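Local coordinates for protein acetylxylan esterase / glucomannan deacetylase (Cellvibrio japonicus, PDB 2W9X) that removes acetyl groups from plant cell wall polysaccharides, deacetylating both xylan and glucomannan with a strong preference for glucomannan, at residues A54-T59 with A190-N195; R141-E146 with K186-D191; S198-V203 with P211-L216. One frame throughout, in Å; residues are numbered along the deposited sequence.

Contact 1 of 3, residues A54-T59 with A190-N195; sequences AVYFET and ADYQIN
Tyr56 reaches from the strand of 54-59 to the edge of the strand of 190-195, and its hydroxyl carries the polar part of the contact. OH donates to Asp191 OD1 over 2.7 Å, arriving at the anti lone pair of that oxygen, with the phenol ring and the carboxylate only 21° from coplanar. The same OH accepts the backbone N-H of Tyr192, N to OH 3.1 Å, so one bond given and one received fix the end of the ring. Asp191 OD1 is shared further, with Arg141 and His31, a cluster that would be expected to hold the carboxylate ionised.

Between the aromatics the contact is close but oblique. Tyr56 CE2 stands over the centre of the Tyr192 ring, 3.4 Å from Tyr192 CZ, and the two planes meet at 44°. The Tyr192 hydroxyl binds Gln177 and Arg110, and Arg110 also makes a cation-pi contact with Tyr56.

Apolar packing continues at Ala54, whose CB lies 3.5 Å from Ile194 CG1. Beside it a water donates to Ala54 O and to Tyr192 O, joining the two backbones where they are too far apart to pair.

The axes of the short strand segments come no closer than 10.1 Å and run roughly antiparallel, so this is packing between sheets. Strand 56-62 belongs to the antiparallel N-terminal part, next to strand 108-113, while strand 191-196 is an outermost strand of the parallel esterase sheet, with helix 180-187 touching Tyr192 and Ile194.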
ATOM      1  N   ALA B  54     -12.632  23.799  -3.700  1.00 38.68           N
ATOM      2  CA  ALA B  54     -13.276  22.866  -4.644  1.00 38.31           C
ATOM      3  C   ALA B  54     -14.730  22.461  -4.343  1.00 38.80           C
ATOM      4  O   ALA B  54     -15.226  21.451  -4.869  1.00 38.46           O
ATOM      5  CB  ALA B  54     -12.387  21.618  -4.865  1.00 38.42           C
ATOM      6  N   VAL B  55     -15.397  23.257  -3.505  1.00 38.65           N
ATOM      7  CA  VAL B  55     -16.811  23.105  -3.193  1.00 39.24           C
ATOM      8  C   VAL B  55     -17.639  23.178  -4.488  1.00 39.45           C
ATOM      9  O   VAL B  55     -17.250  23.863  -5.440  1.00 38.89           O
ATOM     10  CB  VAL B  55     -17.254  24.187  -2.140  1.00 39.61           C
ATOM     11  CG1 VAL B  55     -18.742  24.359  -2.099  1.00 39.68           C
ATOM     12  CG2 VAL B  55     -16.727  23.824  -0.756  1.00 39.13           C
ATOM     13  N   TYR B  56     -18.744  22.431  -4.538  1.00 39.49           N
ATOM     14  CA  TYR B  56     -19.646  22.475  -5.699  1.00 39.18           C
ATOM     15  C   TYR B  56     -21.121  22.293  -5.348  1.00 39.07           C
ATOM     16  O   TYR B  56     -21.462  21.700  -4.314  1.00 39.49           O
ATOM     17  CB  TYR B  56     -19.223  21.474  -6.793  1.00 38.66           C
ATOM     18  CG  TYR B  56     -19.170  20.021  -6.369  1.00 38.86           C
ATOM     19  CD1 TYR B  56     -20.283  19.189  -6.523  1.00 38.85           C
ATOM     20  CD2 TYR B  56     -17.996  19.472  -5.834  1.00 38.01           C
ATOM     21  CE1 TYR B  56     -20.238  17.849  -6.142  1.00 39.16           C
ATOM     22  CE2 TYR B  56     -17.939  18.134  -5.450  1.00 38.52           C
ATOM     23  CZ  TYR B  56     -19.059  17.325  -5.609  1.00 39.87           C
ATOM     24  OH  TYR B  56     -19.008  16.001  -5.243  1.00 38.20           O
ATOM     25  N   PHE B  57     -21.978  22.810  -6.226  1.00 39.02           N
ATOM     26  CA  PHE B  57     -23.438  22.714  -6.103  1.00 39.08           C
ATOM     27  C   PHE B  57     -24.030  22.240  -7.433  1.00 38.92           C
ATOM     28  O   PHE B  57     -23.650  22.745  -8.507  1.00 39.27           O
ATOM     29  CB  PHE B  57     -24.038  24.074  -5.731  1.00 38.93           C
ATOM     30  CG  PHE B  57     -23.440  24.687  -4.492  1.00 39.21           C
ATOM     31  CD1 PHE B  57     -24.015  24.459  -3.237  1.00 39.99           C
ATOM     32  CD2 PHE B  57     -22.320  25.504  -4.576  1.00 39.54           C
ATOM     33  CE1 PHE B  57     -23.466  25.023  -2.095  1.00 38.95           C
ATOM     34  CE2 PHE B  57     -21.763  26.073  -3.427  1.00 39.12           C
ATOM     35  CZ  PHE B  57     -22.336  25.832  -2.190  1.00 37.70           C
ATOM     36  N   GLU B  58     -24.938  21.266  -7.361  1.00 38.08           N
ATOM     37  CA  GLU B  58     -25.555  20.695  -8.556  1.00 37.61           C
ATOM     38  C   GLU B  58     -27.068  20.773  -8.488  1.00 37.36           C
ATOM     39  O   GLU B  58     -27.657  20.682  -7.399  1.00 36.76           O
ATOM     40  CB  GLU B  58     -25.132  19.246  -8.774  1.00 37.17           C
ATOM     41  CG  GLU B  58     -23.689  19.097  -9.249  1.00 39.17           C
ATOM     42  CD  GLU B  58     -23.211  17.670  -9.213  1.00 39.15           C
ATOM     43  OE1 GLU B  58     -22.896  17.142 -10.293  1.00 40.08           O
ATOM     44  OE2 GLU B  58     -23.150  17.069  -8.115  1.00 41.41           O
ATOM     45  N   THR B  59     -27.683  20.954  -9.657  1.00 37.08           N
ATOM     46  CA  THR B  59     -29.142  20.877  -9.791  1.00 36.23           C
ATOM     47  C   THR B  59     -29.580  20.350 -11.166  1.00 36.83           C
ATOM     48  O   THR B  59     -28.770  20.274 -12.101  1.00 36.76           O
ATOM     49  CB  THR B  59     -29.842  22.213  -9.445  1.00 36.21           C
ATOM     50  OG1 THR B  59     -31.224  21.957  -9.199  1.00 34.27           O
ATOM     51  CG2 THR B  59     -29.715  23.242 -10.567  1.00 35.57           C
ATOM     52  N   ALA B 190     -17.533   9.904  -8.312  1.00 39.50           N
ATOM     53  CA  ALA B 190     -17.675   9.969  -6.857  1.00 39.07           C
ATOM     54  C   ALA B 190     -17.835  11.399  -6.405  1.00 38.39           C
ATOM     55  O   ALA B 190     -17.306  12.320  -7.017  1.00 37.59           O
ATOM     56  CB  ALA B 190     -16.459   9.350  -6.173  1.00 38.66           C
ATOM     57  N   ASP B 191     -18.581  11.592  -5.327  1.00 38.42           N
ATOM     58  CA  ASP B 191     -18.581  12.891  -4.681  1.00 38.54           C
ATOM     59  C   ASP B 191     -17.249  13.103  -3.975  1.00 38.40           C
ATOM     60  O   ASP B 191     -16.564  12.137  -3.620  1.00 39.53           O
ATOM     61  CB  ASP B 191     -19.772  13.024  -3.727  1.00 38.52           C
ATOM     62  CG  ASP B 191     -21.053  13.337  -4.460  1.00 39.01           C
ATOM     63  OD1 ASP B 191     -21.089  14.325  -5.233  1.00 39.66           O
ATOM     64  OD2 ASP B 191     -22.018  12.576  -4.277  1.00 37.63           O
ATOM     65  N   TYR B 192     -16.838  14.357  -3.814  1.00 37.90           N
ATOM     66  CA  TYR B 192     -15.528  14.608  -3.221  1.00 37.34           C
ATOM     67  C   TYR B 192     -15.507  15.792  -2.302  1.00 37.02           C
ATOM     68  O   TYR B 192     -16.273  16.743  -2.484  1.00 36.95           O
ATOM     69  CB  TYR B 192     -14.426  14.769  -4.297  1.00 36.93           C
ATOM     70  CG  TYR B 192     -14.678  15.836  -5.358  1.00 36.72           C
ATOM     71  CD1 TYR B 192     -14.208  17.143  -5.202  1.00 34.98           C
ATOM     72  CD2 TYR B 192     -15.356  15.520  -6.544  1.00 36.62           C
ATOM     73  CE1 TYR B 192     -14.430  18.115  -6.184  1.00 34.59           C
ATOM     74  CE2 TYR B 192     -15.562  16.476  -7.539  1.00 36.42           C
ATOM     75  CZ  TYR B 192     -15.100  17.761  -7.357  1.00 35.57           C
ATOM     76  OH  TYR B 192     -15.331  18.685  -8.346  1.00 36.91           O
ATOM     77  N   GLN B 193     -14.621  15.705  -1.313  1.00 37.18           N
ATOM     78  CA  GLN B 193     -14.246  16.821  -0.459  1.00 37.34           C
ATOM     79  C   GLN B 193     -12.738  17.010  -0.586  1.00 37.21           C
ATOM     80  O   GLN B 193     -11.988  16.037  -0.547  1.00 37.88           O
ATOM     81  CB  GLN B 193     -14.624  16.538   1.003  1.00 36.68           C
ATOM     82  CG  GLN B 193     -16.133  16.574   1.274  1.00 37.25           C
ATOM     83  CD  GLN B 193     -16.460  16.739   2.757  1.00 37.83           C
ATOM     84  OE1 GLN B 193     -17.630  16.823   3.143  1.00 39.43           O
ATOM     85  NE2 GLN B 193     -15.423  16.778   3.596  1.00 35.45           N
ATOM     86  N   ILE B 194     -12.309  18.260  -0.760  1.00 37.63           N
ATOM     87  CA  ILE B 194     -10.885  18.615  -0.848  1.00 37.61           C
ATOM     88  C   ILE B 194     -10.550  19.475   0.366  1.00 38.01           C
ATOM     89  O   ILE B 194     -10.618  20.698   0.328  1.00 38.42           O
ATOM     90  CB  ILE B 194     -10.514  19.357  -2.168  1.00 37.60           C
ATOM     91  CG1 ILE B 194     -11.112  18.651  -3.403  1.00 36.88           C
ATOM     92  CG2 ILE B 194      -8.991  19.549  -2.284  1.00 36.54           C
ATOM     93  CD1 ILE B 194     -10.589  17.211  -3.666  1.00 36.35           C
ATOM     94  N   ASN B 195     -10.187  18.817   1.454  1.00 37.71           N
ATOM     95  CA  ASN B 195      -9.847  19.521   2.677  1.00 37.45           C
ATOM     96  C   ASN B 195      -8.344  19.747   2.742  1.00 37.61           C
ATOM     97  O   ASN B 195      -7.599  19.005   3.386  1.00 37.82           O
ATOM     98  CB  ASN B 195     -10.398  18.753   3.870  1.00 37.01           C
ATOM     99  CG  ASN B 195     -11.904  18.660   3.823  1.00 38.12           C
ATOM    100  OD1 ASN B 195     -12.584  19.639   3.481  1.00 37.77           O
ATOM    101  ND2 ASN B 195     -12.440  17.483   4.129  1.00 39.94           N
TER
HETATM  102  O   HOH W   1     -15.822  19.487  -2.908  1.00 32.43           O

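Contact 2 of 3, residues R141-E146 with K186-D191; sequences RKRQIE and KAFDAD
Arg141 crosses Asp191 at about a right angle, and its guanidinium meets two carboxylates, those of Asp189 and Asp191. Its chain is extended from CG to NE, which carries the guanidinium past Asp191 CG. From there NE gives a salt bridge to Asp189 OD1 at 2.8 Å and NH1 gives another to Asp191 OD1 at 2.9 Å. Both acids sit at the guanidinium edge, yet their carboxylates stand steeply to it, at 81° and 76°: Asp189 OD1 is met from above its own plane, Asp191 OD1 on the syn side but well out of the carboxylate plane. NH1 also bridges to Glu58, so the positive charge is shared among three acids.

The other oxygen of Asp191, OD2, takes protons from two waters. One also donates to Arg141 O and accepts from Gln144 NE2, while the second accepts from Arg141 N. The Gln144 amide is held further by Lys236 N at OE1 and His234 O at NE2.

Arg143 turns instead to the end of helix 180-187. Its NH1 donates to Phe188 O over 3.0 Å, well off the direction of that C=O, and CB rests 3.5 Å from Ala190 CB. Just past the helix, Asp189 has positive phi within a Schellman motif, and its side chain swings back to Arg141.

Asp191 N to Arg143 O and Ile145 N to Asp191 O, the latter 3.1 Å long, make a parallel beta bridge between Gln144 and Asp191. Two neighbouring parallel strands, joined by a helical connection that ends in helix 180-187, are characteristic of the alpha/beta core of SGNH hydrolases, and this contact opens that pairing.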
ATOM      1  N   ARG B 141     -24.638   9.626  -6.001  1.00 41.05           N
ATOM      2  CA  ARG B 141     -23.323   8.983  -6.086  1.00 40.44           C
ATOM      3  C   ARG B 141     -23.043   8.138  -4.841  1.00 40.51           C
ATOM      4  O   ARG B 141     -23.068   8.647  -3.718  1.00 40.30           O
ATOM      5  CB  ARG B 141     -22.222  10.030  -6.313  1.00 40.33           C
ATOM      6  CG  ARG B 141     -22.557  11.017  -7.407  1.00 38.66           C
ATOM      7  CD  ARG B 141     -21.395  11.908  -7.776  1.00 38.67           C
ATOM      8  NE  ARG B 141     -21.701  12.630  -9.015  1.00 37.18           N
ATOM      9  CZ  ARG B 141     -22.028  13.919  -9.081  1.00 38.41           C
ATOM     10  NH1 ARG B 141     -22.067  14.660  -7.973  1.00 37.40           N
ATOM     11  NH2 ARG B 141     -22.327  14.472 -10.263  1.00 35.86           N
ATOM     12  N   LYS B 142     -22.809   6.842  -5.044  1.00 40.58           N
ATOM     13  CA  LYS B 142     -22.514   5.930  -3.939  1.00 40.56           C
ATOM     14  C   LYS B 142     -21.056   6.084  -3.538  1.00 40.42           C
ATOM     15  O   LYS B 142     -20.708   5.998  -2.358  1.00 40.58           O
ATOM     16  CB  LYS B 142     -22.814   4.478  -4.322  1.00 40.73           C
ATOM     17  N   ARG B 143     -20.212   6.333  -4.530  1.00 40.31           N
ATOM     18  CA  ARG B 143     -18.785   6.501  -4.308  1.00 40.01           C
ATOM     19  C   ARG B 143     -18.490   7.860  -3.702  1.00 39.52           C
ATOM     20  O   ARG B 143     -19.070   8.879  -4.105  1.00 39.19           O
ATOM     21  CB  ARG B 143     -18.022   6.322  -5.611  1.00 40.15           C
ATOM     22  CG  ARG B 143     -18.212   4.958  -6.206  1.00 41.80           C
ATOM     23  CD  ARG B 143     -17.716   4.915  -7.617  1.00 42.96           C
ATOM     24  NE  ARG B 143     -17.945   3.593  -8.184  1.00 46.02           N
ATOM     25  CZ  ARG B 143     -17.520   3.200  -9.377  1.00 46.44           C
ATOM     26  NH1 ARG B 143     -16.837   4.023 -10.156  1.00 46.03           N
ATOM     27  NH2 ARG B 143     -17.784   1.970  -9.788  1.00 48.54           N
ATOM     28  N   GLN B 144     -17.612   7.849  -2.704  1.00 38.68           N
ATOM     29  CA  GLN B 144     -17.172   9.053  -2.014  1.00 38.42           C
ATOM     30  C   GLN B 144     -15.671   8.966  -1.752  1.00 38.53           C
ATOM     31  O   GLN B 144     -15.161   7.928  -1.301  1.00 38.92           O
ATOM     32  CB  GLN B 144     -17.917   9.223  -0.693  1.00 38.18           C
ATOM     33  CG  GLN B 144     -19.413   9.472  -0.806  1.00 38.57           C
ATOM     34  CD  GLN B 144     -20.053   9.664   0.554  1.00 38.46           C
ATOM     35  OE1 GLN B 144     -19.489   9.264   1.583  1.00 37.46           O
ATOM     36  NE2 GLN B 144     -21.225  10.282   0.573  1.00 37.28           N
ATOM     37  N   ILE B 145     -14.968  10.058  -2.058  1.00 37.79           N
ATOM     38  CA  ILE B 145     -13.521  10.148  -1.892  1.00 37.37           C
ATOM     39  C   ILE B 145     -13.145  11.506  -1.284  1.00 37.26           C
ATOM     40  O   ILE B 145     -13.705  12.545  -1.650  1.00 36.84           O
ATOM     41  CB  ILE B 145     -12.746   9.915  -3.237  1.00 36.52           C
ATOM     42  CG1 ILE B 145     -11.221   9.876  -2.991  1.00 36.53           C
ATOM     43  CG2 ILE B 145     -13.159  10.954  -4.300  1.00 36.57           C
ATOM     44  CD1 ILE B 145     -10.404   9.175  -4.117  1.00 37.46           C
ATOM     45  N   GLU B 146     -12.203  11.483  -0.344  1.00 37.47           N
ATOM     46  CA  GLU B 146     -11.752  12.698   0.311  1.00 37.01           C
ATOM     47  C   GLU B 146     -10.267  12.905   0.101  1.00 37.66           C
ATOM     48  O   GLU B 146      -9.477  11.960   0.255  1.00 38.64           O
ATOM     49  CB  GLU B 146     -12.083  12.658   1.812  1.00 36.78           C
ATOM     50  CG  GLU B 146     -11.450  13.794   2.605  1.00 35.52           C
ATOM     51  CD  GLU B 146     -12.038  13.961   3.991  1.00 38.95           C
ATOM     52  OE1 GLU B 146     -13.043  13.283   4.287  1.00 39.59           O
ATOM     53  OE2 GLU B 146     -11.508  14.783   4.773  1.00 37.15           O
ATOM     54  N   LYS B 186     -13.867  12.407 -10.447  1.00 39.11           N
ATOM     55  CA  LYS B 186     -14.709  12.440 -11.652  1.00 39.32           C
ATOM     56  C   LYS B 186     -14.577  11.198 -12.539  1.00 39.79           C
ATOM     57  O   LYS B 186     -15.557  10.783 -13.181  1.00 39.45           O
ATOM     58  CB  LYS B 186     -14.481  13.739 -12.427  1.00 39.31           C
ATOM     59  CG  LYS B 186     -15.150  14.940 -11.728  1.00 40.13           C
ATOM     60  CD  LYS B 186     -14.855  16.254 -12.427  1.00 40.39           C
ATOM     61  CE  LYS B 186     -15.644  17.381 -11.795  1.00 38.79           C
ATOM     62  NZ  LYS B 186     -15.369  18.683 -12.485  1.00 36.47           N
ATOM     63  N   ALA B 187     -13.388  10.583 -12.543  1.00 39.50           N
ATOM     64  CA  ALA B 187     -13.168   9.334 -13.290  1.00 40.06           C
ATOM     65  C   ALA B 187     -13.983   8.172 -12.713  1.00 40.28           C
ATOM     66  O   ALA B 187     -14.264   7.196 -13.412  1.00 40.24           O
ATOM     67  CB  ALA B 187     -11.677   8.977 -13.343  1.00 39.50           C
ATOM     68  N   PHE B 188     -14.370   8.283 -11.443  1.00 40.59           N
ATOM     69  CA  PHE B 188     -15.154   7.239 -10.787  1.00 40.51           C
ATOM     70  C   PHE B 188     -16.597   7.680 -10.498  1.00 40.74           C
ATOM     71  O   PHE B 188     -17.357   6.932  -9.888  1.00 41.45           O
ATOM     72  CB  PHE B 188     -14.466   6.787  -9.488  1.00 40.16           C
ATOM     73  CG  PHE B 188     -13.139   6.109  -9.702  1.00 39.54           C
ATOM     74  CD1 PHE B 188     -13.079   4.766 -10.081  1.00 39.57           C
ATOM     75  CD2 PHE B 188     -11.940   6.806  -9.512  1.00 39.70           C
ATOM     76  CE1 PHE B 188     -11.840   4.122 -10.289  1.00 38.96           C
ATOM     77  CE2 PHE B 188     -10.694   6.176  -9.716  1.00 38.77           C
ATOM     78  CZ  PHE B 188     -10.642   4.831 -10.101  1.00 38.79           C
ATOM     79  N   ASP B 189     -16.961   8.885 -10.945  1.00 40.19           N
ATOM     80  CA  ASP B 189     -18.234   9.524 -10.600  1.00 40.45           C
ATOM     81  C   ASP B 189     -18.523   9.485  -9.095  1.00 40.12           C
ATOM     82  O   ASP B 189     -19.609   9.090  -8.662  1.00 39.53           O
ATOM     83  CB  ASP B 189     -19.404   8.936 -11.412  1.00 40.19           C
ATOM     84  CG  ASP B 189     -20.684   9.737 -11.260  1.00 41.11           C
ATOM     85  OD1 ASP B 189     -20.605  10.974 -11.056  1.00 41.05           O
ATOM     86  OD2 ASP B 189     -21.774   9.121 -11.337  1.00 41.34           O
ATOM     87  N   ALA B 190     -17.533   9.904  -8.312  1.00 39.50           N
ATOM     88  CA  ALA B 190     -17.675   9.969  -6.857  1.00 39.07           C
ATOM     89  C   ALA B 190     -17.835  11.399  -6.405  1.00 38.39           C
ATOM     90  O   ALA B 190     -17.306  12.320  -7.017  1.00 37.59           O
ATOM     91  CB  ALA B 190     -16.459   9.350  -6.173  1.00 38.66           C
ATOM     92  N   ASP B 191     -18.581  11.592  -5.327  1.00 38.42           N
ATOM     93  CA  ASP B 191     -18.581  12.891  -4.681  1.00 38.54           C
ATOM     94  C   ASP B 191     -17.249  13.103  -3.975  1.00 38.40           C
ATOM     95  O   ASP B 191     -16.564  12.137  -3.620  1.00 39.53           O
ATOM     96  CB  ASP B 191     -19.772  13.024  -3.727  1.00 38.52           C
ATOM     97  CG  ASP B 191     -21.053  13.337  -4.460  1.00 39.01           C
ATOM     98  OD1 ASP B 191     -21.089  14.325  -5.233  1.00 39.66           O
ATOM     99  OD2 ASP B 191     -22.018  12.576  -4.277  1.00 37.63           O
TER
HETATM  100  O   HOH W   2     -22.387  10.760  -2.364  1.00 38.68           O
HETATM  101  O   HOH W   3     -24.540  12.036  -4.957  1.00 46.48           O
HETATM  102  O   HOH W   4     -20.812   6.962  -7.794  1.00 42.28           O

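Contact 3 of 3, residues S198-V203 with P211-L216; sequences SGFGIV and PDKSLL
Gly201 O receives the backbone N-H of Leu215, N to O 3.0 Å. This bond holds the loop of 198-203 against the first turn of helix 215-218, and side chains gather round it. Phe200 lies alongside the helix start: its CB is 3.9 Å from Leu215 CB, and its ring slants past the Ser214 carbonyl carbon. Farther out, Lys213 CB approaches the ring edge at CE1. Lys213 then runs off extended, its amine leading away from the loop.

On the other flank Ile202 meets Leu216. Leu216 CD2 touches both Ile202 O, at 3.3 Å, and Ile202 CG2, at 3.8 Å, while the two CD1 methyls also come together. Ser214 CB packs against two carbonyl oxygens, 3.4 Å from Ile202 O and close to Gly201 O.

Ser214 is the N-cap of the helix. With chi1 at 65° its OG turns back to cap a backbone N just beyond Leu216. The same OG is hydrogen-bonded to a water that donates to Ile202 O, the water oxygen 2.6 Å from Ile202 O. A second water sits between Val203 O and Lys213 O.

What positions the loop lies a shell farther out. Asp248 takes the N-H groups of Ile202 and Val203 on its two carboxylate oxygens, and Asn205 binds both Gly201 N and Lys213 O. Gly199 makes a weak bond from N to the hydroxyl of the likely nucleophile Ser151. The loop probably contributes to the oxyanion hole, as in SGNH hydrolases, with Gly199 and, close to Gly201, Asn247 as the inferred transition-state stabilisers.

The loop follows strand 191-196; helix 262-283 packs on Ile202 and Val203, and helix 151-154 on Ser198.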
ATOM      1  N   SER B 198      -3.037  25.634   1.702  1.00 36.64           N
ATOM      2  CA  SER B 198      -1.660  25.820   1.251  1.00 36.45           C
ATOM      3  C   SER B 198      -0.689  26.182   2.370  1.00 36.55           C
ATOM      4  O   SER B 198      -0.989  27.026   3.202  1.00 36.35           O
ATOM      5  CB  SER B 198      -1.581  26.894   0.151  1.00 36.26           C
ATOM      6  OG  SER B 198      -2.274  26.498  -1.015  1.00 35.63           O
ATOM      7  N   GLY B 199       0.486  25.551   2.358  1.00 36.81           N
ATOM      8  CA  GLY B 199       1.543  25.858   3.324  1.00 36.90           C
ATOM      9  C   GLY B 199       1.543  24.989   4.574  1.00 36.84           C
ATOM     10  O   GLY B 199       2.484  25.048   5.377  1.00 36.53           O
ATOM     11  N   PHE B 200       0.516  24.156   4.734  1.00 37.07           N
ATOM     12  CA  PHE B 200       0.320  23.453   6.016  1.00 36.55           C
ATOM     13  C   PHE B 200       0.897  22.029   6.008  1.00 36.50           C
ATOM     14  O   PHE B 200       0.983  21.379   4.959  1.00 35.99           O
ATOM     15  CB  PHE B 200      -1.159  23.468   6.469  1.00 36.41           C
ATOM     16  CG  PHE B 200      -1.632  24.818   6.987  1.00 37.72           C
ATOM     17  CD1 PHE B 200      -1.426  25.184   8.315  1.00 36.56           C
ATOM     18  CD2 PHE B 200      -2.280  25.730   6.125  1.00 36.71           C
ATOM     19  CE1 PHE B 200      -1.849  26.438   8.798  1.00 37.16           C
ATOM     20  CE2 PHE B 200      -2.705  26.974   6.582  1.00 36.41           C
ATOM     21  CZ  PHE B 200      -2.497  27.334   7.929  1.00 37.06           C
ATOM     22  N   GLY B 201       1.300  21.565   7.191  1.00 36.80           N
ATOM     23  CA  GLY B 201       1.865  20.223   7.352  1.00 36.58           C
ATOM     24  C   GLY B 201       1.142  19.422   8.427  1.00 36.48           C
ATOM     25  O   GLY B 201       0.145  19.877   8.979  1.00 36.50           O
ATOM     26  N   ILE B 202       1.637  18.216   8.700  1.00 36.10           N
ATOM     27  CA  ILE B 202       1.181  17.399   9.858  1.00 35.46           C
ATOM     28  C   ILE B 202       1.383  18.101  11.206  1.00 35.77           C
ATOM     29  O   ILE B 202       0.446  18.184  12.019  1.00 34.42           O
ATOM     30  CB  ILE B 202       1.886  16.000   9.872  1.00 34.62           C
ATOM     31  CG1 ILE B 202       1.463  15.173   8.652  1.00 34.09           C
ATOM     32  CG2 ILE B 202       1.662  15.236  11.202  1.00 33.98           C
ATOM     33  CD1 ILE B 202      -0.014  14.839   8.570  1.00 35.26           C
ATOM     34  N   VAL B 203       2.605  18.587  11.457  1.00 36.36           N
ATOM     35  CA  VAL B 203       2.915  19.309  12.705  1.00 36.84           C
ATOM     36  C   VAL B 203       3.594  20.639  12.419  1.00 37.24           C
ATOM     37  O   VAL B 203       3.491  21.584  13.215  1.00 36.85           O
ATOM     38  CB  VAL B 203       3.836  18.494  13.699  1.00 37.72           C
ATOM     39  CG1 VAL B 203       3.089  17.296  14.311  1.00 37.85           C
ATOM     40  CG2 VAL B 203       5.157  18.061  13.042  1.00 36.35           C
ATOM     41  N   PRO B 211       3.121  28.662  13.695  1.00 39.88           N
ATOM     42  CA  PRO B 211       3.564  27.616  14.633  1.00 40.34           C
ATOM     43  C   PRO B 211       2.468  27.199  15.622  1.00 40.58           C
ATOM     44  O   PRO B 211       2.594  26.155  16.271  1.00 40.94           O
ATOM     45  CB  PRO B 211       4.722  28.283  15.385  1.00 40.51           C
ATOM     46  CG  PRO B 211       4.444  29.762  15.284  1.00 40.24           C
ATOM     47  CD  PRO B 211       3.868  29.920  13.898  1.00 40.02           C
ATOM     48  N   ASP B 212       1.414  28.012  15.715  1.00 40.43           N
ATOM     49  CA  ASP B 212       0.244  27.737  16.559  1.00 40.79           C
ATOM     50  C   ASP B 212      -0.768  26.812  15.879  1.00 40.38           C
ATOM     51  O   ASP B 212      -1.792  26.450  16.474  1.00 40.40           O
ATOM     52  CB  ASP B 212      -0.433  29.056  16.993  1.00 41.23           C
ATOM     53  CG  ASP B 212      -0.967  29.894  15.801  1.00 43.30           C
ATOM     54  OD1 ASP B 212      -0.297  30.006  14.735  1.00 41.89           O
ATOM     55  OD2 ASP B 212      -2.068  30.482  15.962  1.00 45.92           O
ATOM     56  N   LYS B 213      -0.455  26.422  14.640  1.00 39.67           N
ATOM     57  CA  LYS B 213      -1.357  25.680  13.776  1.00 39.61           C
ATOM     58  C   LYS B 213      -0.648  24.562  12.995  1.00 38.97           C
ATOM     59  O   LYS B 213       0.586  24.480  12.971  1.00 38.47           O
ATOM     60  CB  LYS B 213      -1.992  26.632  12.749  1.00 40.03           C
ATOM     61  CG  LYS B 213      -2.944  27.650  13.329  1.00 41.09           C
ATOM     62  CD  LYS B 213      -3.429  28.615  12.275  1.00 44.26           C
ATOM     63  CE  LYS B 213      -4.375  29.628  12.906  1.00 45.98           C
ATOM     64  NZ  LYS B 213      -4.699  30.709  11.940  1.00 49.70           N
ATOM     65  N   SER B 214      -1.472  23.724  12.365  1.00 38.49           N
ATOM     66  CA  SER B 214      -1.077  22.727  11.375  1.00 38.82           C
ATOM     67  C   SER B 214      -2.343  22.416  10.564  1.00 38.76           C
ATOM     68  O   SER B 214      -3.427  22.903  10.889  1.00 38.93           O
ATOM     69  CB  SER B 214      -0.572  21.454  12.064  1.00 38.59           C
ATOM     70  OG  SER B 214      -1.633  20.850  12.779  1.00 39.05           O
ATOM     71  N   LEU B 215      -2.226  21.596   9.530  1.00 38.81           N
ATOM     72  CA  LEU B 215      -3.420  21.144   8.806  1.00 39.13           C
ATOM     73  C   LEU B 215      -4.366  20.414   9.754  1.00 39.00           C
ATOM     74  O   LEU B 215      -5.580  20.609   9.702  1.00 39.15           O
ATOM     75  CB  LEU B 215      -3.052  20.240   7.614  1.00 38.42           C
ATOM     76  CG  LEU B 215      -4.059  20.087   6.468  1.00 38.67           C
ATOM     77  CD1 LEU B 215      -5.250  19.182   6.800  1.00 39.00           C
ATOM     78  CD2 LEU B 215      -4.568  21.473   5.992  1.00 36.57           C
ATOM     79  N   LEU B 216      -3.792  19.575  10.612  1.00 39.15           N
ATOM     80  CA  LEU B 216      -4.531  18.779  11.586  1.00 39.65           C
ATOM     81  C   LEU B 216      -5.431  19.622  12.528  1.00 39.17           C
ATOM     82  O   LEU B 216      -6.528  19.193  12.867  1.00 38.97           O
ATOM     83  CB  LEU B 216      -3.560  17.876  12.383  1.00 40.44           C
ATOM     84  CG  LEU B 216      -3.202  16.512  11.738  1.00 40.49           C
ATOM     85  CD1 LEU B 216      -3.268  16.496  10.277  1.00 38.55           C
ATOM     86  CD2 LEU B 216      -1.888  15.915  12.223  1.00 40.40           C
TER
HETATM   87  O   HOH W   5      -0.457  18.560  14.451  1.00 40.99           O
HETATM   88  O   HOH W   6       3.279  24.266  13.480  1.00 27.85           O

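Contacts 1 and 2 are neighbours, their centres about 9 Å apart, and both use Ala190 and Asp191 at the start of strand 191-196. Contact 1 sets that strand against strand 56-62 of the N-terminal part, and contact 2 pairs it with strand 144-149 in the parallel sheet; the salt bridge of Glu58 with Arg141 runs between them. Contact 3 comes later in the chain, about 23 Å from contact 1 and 27 Å from contact 2 between centres, where the loop leaving the same strand meets helix 215-218. The strand thus leads from the domain junction to the loop carrying Gly199, beside the probable nucleophile.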